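Local atomic coordinates of glutathione S-transferase (Natrialba magadii ATCC 43099, PDB entry 6GZF), a protein that probably catalyses glutathione-dependent reactions as a Xi-class glutathione transferase, a class linked to the reduction of glutathionyl-hydroquinones. Residues Val60-Pro65 with Thr287-His292; Asp251-Thr256 with Glu295-Thr300. All blocks are in the same frame, centred on the assembly; numbering follows the deposited sequence.

Contact 1: Val60-Pro65 with Thr287-His292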
# COMPACT_ATOMS: atom_id res chain seq x y z
N VAL A 60 15.92 -3.41 22.61
CA VAL A 60 15.46 -2.95 21.30
C VAL A 60 14.64 -3.98 20.55
O VAL A 60 14.69 -5.17 20.84
CB VAL A 60 16.65 -2.55 20.39
CG1 VAL A 60 17.42 -1.38 20.96
CG2 VAL A 60 17.56 -3.75 20.15
N SER A 61 13.87 -3.48 19.59
CA SER A 61 13.30 -4.31 18.54
C SER A 61 13.97 -3.90 17.24
O SER A 61 14.22 -2.71 17.03
CB SER A 61 11.78 -4.15 18.46
OG SER A 61 11.27 -4.76 17.29
N TYR A 62 14.26 -4.86 16.37
CA TYR A 62 14.89 -4.54 15.09
C TYR A 62 13.90 -3.84 14.16
O TYR A 62 14.30 -3.22 13.17
CB TYR A 62 15.43 -5.80 14.42
CG TYR A 62 16.81 -6.21 14.90
CD1 TYR A 62 17.90 -5.38 14.73
CD2 TYR A 62 17.01 -7.45 15.51
CE1 TYR A 62 19.16 -5.76 15.17
CE2 TYR A 62 18.26 -7.83 15.94
CZ TYR A 62 19.33 -6.99 15.77
OH TYR A 62 20.59 -7.37 16.20
N ALA A 63 12.62 -3.94 14.48
CA ALA A 63 11.56 -3.40 13.63
C ALA A 63 11.27 -1.93 13.93
O ALA A 63 10.85 -1.18 13.04
CB ALA A 63 10.30 -4.22 13.78
N CYS A 64 11.50 -1.53 15.17
CA CYS A 64 11.21 -0.16 15.59
C CYS A 64 12.31 0.80 15.13
O CYS A 64 13.48 0.61 15.45
CB CYS A 64 11.05 -0.09 17.10
SG CYS A 64 10.34 1.45 17.71
N PRO A 65 11.92 1.85 14.38
CA PRO A 65 12.87 2.84 13.85
C PRO A 65 13.42 3.75 14.95
O PRO A 65 14.46 4.38 14.77
CB PRO A 65 12.03 3.63 12.85
CG PRO A 65 10.65 3.56 13.41
CD PRO A 65 10.53 2.19 14.03
N THR A 287 22.75 -3.73 11.31
CA THR A 287 21.75 -3.26 12.25
C THR A 287 20.38 -3.21 11.59
O THR A 287 19.39 -2.82 12.22
CB THR A 287 22.10 -1.86 12.80
OG1 THR A 287 21.73 -0.86 11.83
CG2 THR A 287 23.58 -1.76 13.09
N VAL A 288 20.32 -3.61 10.33
CA VAL A 288 19.07 -3.62 9.58
C VAL A 288 18.54 -5.04 9.41
O VAL A 288 19.10 -5.84 8.66
CB VAL A 288 19.24 -2.98 8.19
CG1 VAL A 288 17.89 -2.72 7.55
CG2 VAL A 288 20.03 -1.68 8.29
N GLU A 289 17.47 -5.35 10.13
CA GLU A 289 16.82 -6.65 10.03
C GLU A 289 15.45 -6.51 9.38
O GLU A 289 14.44 -6.37 10.08
CB GLU A 289 16.70 -7.30 11.40
CG GLU A 289 18.03 -7.77 11.99
CD GLU A 289 18.57 -9.00 11.29
OE1 GLU A 289 17.76 -9.76 10.71
OE2 GLU A 289 19.80 -9.21 11.32
N MET A 290 15.42 -6.55 8.05
CA MET A 290 14.19 -6.35 7.30
C MET A 290 13.14 -7.40 7.61
O MET A 290 11.94 -7.12 7.61
CB MET A 290 14.49 -6.34 5.80
CG MET A 290 13.37 -5.77 4.95
SD MET A 290 13.07 -4.03 5.30
CE MET A 290 14.53 -3.29 4.57
N ASP A 291 13.59 -8.62 7.89
CA ASP A 291 12.69 -9.71 8.24
C ASP A 291 11.90 -9.37 9.50
O ASP A 291 10.72 -9.69 9.61
CB ASP A 291 13.47 -11.01 8.44
CG ASP A 291 12.57 -12.23 8.55
OD1 ASP A 291 11.56 -12.28 7.81
OD2 ASP A 291 12.87 -13.12 9.37
N HIS A 292 12.57 -8.72 10.45
CA HIS A 292 11.91 -8.24 11.66
C HIS A 292 10.94 -7.10 11.34
O HIS A 292 9.85 -7.02 11.90
CB HIS A 292 12.94 -7.77 12.69
CG HIS A 292 13.63 -8.88 13.42
ND1 HIS A 292 13.46 -9.10 14.77
CD2 HIS A 292 14.48 -9.84 12.98
CE1 HIS A 292 14.18 -10.15 15.13
NE2 HIS A 292 14.81 -10.61 14.07
O HOH W 1 13.26 -7.42 16.90
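The loop of the thioredoxin-like domain that carries Cys64, the predicted nucleophile, meets the beginning of helix 290-299 through Tyr62 and Ala63 on its own side and Glu289 and His292 on the other. Glu289 stands at the N-cap position, and its side chain runs alongside that of Tyr62. Its first torsion (chi1 -71°) sets CG anti to the carbonyl carbon and over the centre of one face of the Tyr62 ring, 3.5 Å from the centroid, as a CH-pi contact. His292 supplies the aromatic partner. Here the edge of Tyr62 is turned toward the imidazole face in a T-shaped pair with planes at 74°, and Tyr62 CD2 sits 3.9 Å from His292 CE1. Between strand 56-60 and helix 65-77, the place where this fold displays its predicted active-site cysteine, the loop also makes an ST turn: Ala63 N donates to Ser61 OG over 3.2 Å. One water joins the two segments, accepting from Tyr62 N at 2.8 Å and lying 2.7 Å from His292 ND1. The methyl CB of Ala63 packs 3.4 Å from His292 O. The histidine's other ring nitrogen, NE2, has a weak hydrogen bond to Glu104 O.

Contact 2: Asp251-Thr256 with Glu295-Thr300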
# COMPACT_ATOMS: atom_id res chain seq x y z
N ASP A 251 9.86 2.11 1.72
CA ASP A 251 9.42 1.44 0.50
C ASP A 251 8.95 0.00 0.73
O ASP A 251 8.26 -0.57 -0.12
CB ASP A 251 10.54 1.45 -0.54
CG ASP A 251 10.79 2.84 -1.10
OD1 ASP A 251 10.26 3.81 -0.53
OD2 ASP A 251 11.52 2.95 -2.11
N ASN A 252 9.32 -0.58 1.86
CA ASN A 252 8.89 -1.94 2.18
C ASN A 252 7.66 -1.96 3.08
O ASN A 252 6.92 -2.95 3.11
CB ASN A 252 10.03 -2.72 2.85
CG ASN A 252 10.90 -3.45 1.85
OD1 ASN A 252 11.92 -2.93 1.39
ND2 ASN A 252 10.50 -4.67 1.50
N VAL A 253 7.44 -0.88 3.82
CA VAL A 253 6.36 -0.83 4.80
C VAL A 253 5.48 0.41 4.68
O VAL A 253 4.29 0.31 4.35
CB VAL A 253 6.91 -0.90 6.24
CG1 VAL A 253 5.79 -0.67 7.24
CG2 VAL A 253 7.59 -2.24 6.49
N TYR A 254 6.06 1.57 4.95
CA TYR A 254 5.31 2.83 5.03
C TYR A 254 4.51 3.14 3.77
O TYR A 254 3.38 3.62 3.85
CB TYR A 254 6.27 3.99 5.33
CG TYR A 254 6.94 3.90 6.68
CD1 TYR A 254 6.35 3.22 7.74
CD2 TYR A 254 8.17 4.51 6.90
CE1 TYR A 254 6.97 3.15 8.97
CE2 TYR A 254 8.80 4.43 8.13
CZ TYR A 254 8.19 3.75 9.16
OH TYR A 254 8.80 3.68 10.39
N HIS A 255 5.11 2.86 2.62
CA HIS A 255 4.50 3.16 1.33
C HIS A 255 3.19 2.40 1.11
O HIS A 255 2.22 2.96 0.61
CB HIS A 255 5.49 2.84 0.21
CG HIS A 255 5.04 3.27 -1.15
ND1 HIS A 255 4.04 2.63 -1.84
CD2 HIS A 255 5.47 4.27 -1.95
CE1 HIS A 255 3.86 3.22 -3.01
NE2 HIS A 255 4.71 4.22 -3.10
N THR A 256 3.18 1.12 1.48
CA THR A 256 2.03 0.26 1.23
C THR A 256 1.17 0.07 2.48
O THR A 256 -0.03 0.34 2.46
CB THR A 256 2.47 -1.12 0.72
OG1 THR A 256 3.12 -0.97 -0.55
CG2 THR A 256 1.27 -2.04 0.57
N GLU A 295 7.77 -8.34 9.27
CA GLU A 295 6.94 -9.23 10.09
C GLU A 295 6.14 -8.44 11.12
O GLU A 295 4.97 -8.74 11.37
CB GLU A 295 7.80 -10.28 10.79
CG GLU A 295 6.98 -11.29 11.59
CD GLU A 295 7.84 -12.24 12.40
OE1 GLU A 295 9.06 -12.30 12.15
OE2 GLU A 295 7.28 -12.94 13.28
N HIS A 296 6.77 -7.44 11.71
CA HIS A 296 6.11 -6.63 12.73
C HIS A 296 4.96 -5.82 12.15
O HIS A 296 3.81 -5.98 12.55
CB HIS A 296 7.12 -5.70 13.41
CG HIS A 296 6.50 -4.73 14.37
ND1 HIS A 296 6.15 -5.08 15.66
CD2 HIS A 296 6.16 -3.43 14.23
CE1 HIS A 296 5.63 -4.04 16.27
NE2 HIS A 296 5.62 -3.02 15.43
N TYR A 297 5.26 -4.95 11.20
CA TYR A 297 4.27 -4.00 10.70
C TYR A 297 3.10 -4.66 9.99
O TYR A 297 1.99 -4.13 10.00
CB TYR A 297 4.94 -2.99 9.78
CG TYR A 297 5.77 -1.97 10.53
CD1 TYR A 297 7.05 -2.27 10.97
CD2 TYR A 297 5.26 -0.71 10.83
CE1 TYR A 297 7.81 -1.35 11.66
CE2 TYR A 297 6.01 0.22 11.52
CZ TYR A 297 7.28 -0.11 11.93
OH TYR A 297 8.03 0.81 12.62
N TYR A 298 3.32 -5.81 9.37
CA TYR A 298 2.27 -6.45 8.59
C TYR A 298 1.42 -7.46 9.37
O TYR A 298 0.33 -7.81 8.93
CB TYR A 298 2.87 -7.14 7.36
CG TYR A 298 3.24 -6.19 6.24
CD1 TYR A 298 2.26 -5.62 5.43
CD2 TYR A 298 4.56 -5.85 5.99
CE1 TYR A 298 2.59 -4.75 4.41
CE2 TYR A 298 4.90 -4.98 4.97
CZ TYR A 298 3.91 -4.43 4.18
OH TYR A 298 4.24 -3.56 3.17
N THR A 299 1.91 -7.91 10.52
CA THR A 299 1.18 -8.92 11.30
C THR A 299 0.81 -8.49 12.72
O THR A 299 0.12 -9.22 13.43
CB THR A 299 1.97 -10.24 11.39
OG1 THR A 299 3.05 -10.09 12.32
CG2 THR A 299 2.52 -10.65 10.03
N THR A 300 1.27 -7.32 13.14
CA THR A 300 1.04 -6.85 14.51
C THR A 300 -0.08 -5.80 14.52
O THR A 300 -0.66 -5.50 15.57
CB THR A 300 2.36 -6.31 15.14
OG1 THR A 300 3.10 -7.39 15.71
CG2 THR A 300 2.13 -5.25 16.22
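Tyr297 and Tyr298, neighbours near the end of helix 290-299, reach across to Val253, Tyr254 and Asn252 along two separate lines. Tyr297 shows how one side chain can serve several partners in turn. Its CB lies 3.5 Å from Val253 CG1, and the same methyl stays close to CG and to CD2 at the start of the ring, the two side chains crossing at about a right angle. Val253 presents that methyl because CG1 stands opposite its own backbone N (chi1 173°). Farther out, Tyr297 CE2 meets Tyr254 CE1 at 4.0 Å, within an offset edge-to-face pair in which the edge of Tyr254 turns toward the face of Tyr297, planes 83° apart. At the tip, Tyr297 OH is 3.7 Å from Tyr254 OH. Tyr254 OH is hydrogen-bonded to Tyr196 OH; Tyr297 OH also faces that hydroxyl, at a modelled distance too short to be taken literally.

Tyr298 takes the other line. Its OH donates to the main-chain carbonyl of Asn252 (OH to O, 2.7 Å), the donor sitting 26° from the carbonyl plane, while that oxygen lies in the plane of the ring at its edge. Val253 CG2, the second branch of the valine, slides past Tyr298 CE2 at 4.1 Å. The carbonyl belongs to a wider, pi-type turn of helix 250-254. The dimer interface is close by: Met259 of the second subunit packs on Tyr298, and Thr256 OG1 is hydrogen-bonded to Asn261 ND2 of that subunit.

All the residues that touch here are buried. The hydroxyls of Tyr254, Tyr297 and Tyr196, the last a predicted proton donor or acceptor, form a tyrosine cluster beside Cys64, consistent with the predicted lowering of its pKa by Tyr254 and Tyr297 in the active site.

Both contacts are buried and share helix 290-299, whose beginning serves contact 1 and whose later turns serve contact 2. Contact 1 joins the thioredoxin-like domain to the helical C-terminal domain and lies nearer the centre of the chain; contact 2 stays within the helical domain and approaches the second subunit. No direct hydrogen bond spans contact 1, where a water mediates, whereas contact 2 has a tyrosine-to-carbonyl bond and an offset edge-to-face pair of tyrosine rings. Their centres are about 12 Å apart, yet they abut: Pro65 CD packs 3.2 Å from Tyr297 OH, and Ala63 CB lies 3.5 Å from His296 CB. The Cys64 loop thus borders the tyrosine cluster directly.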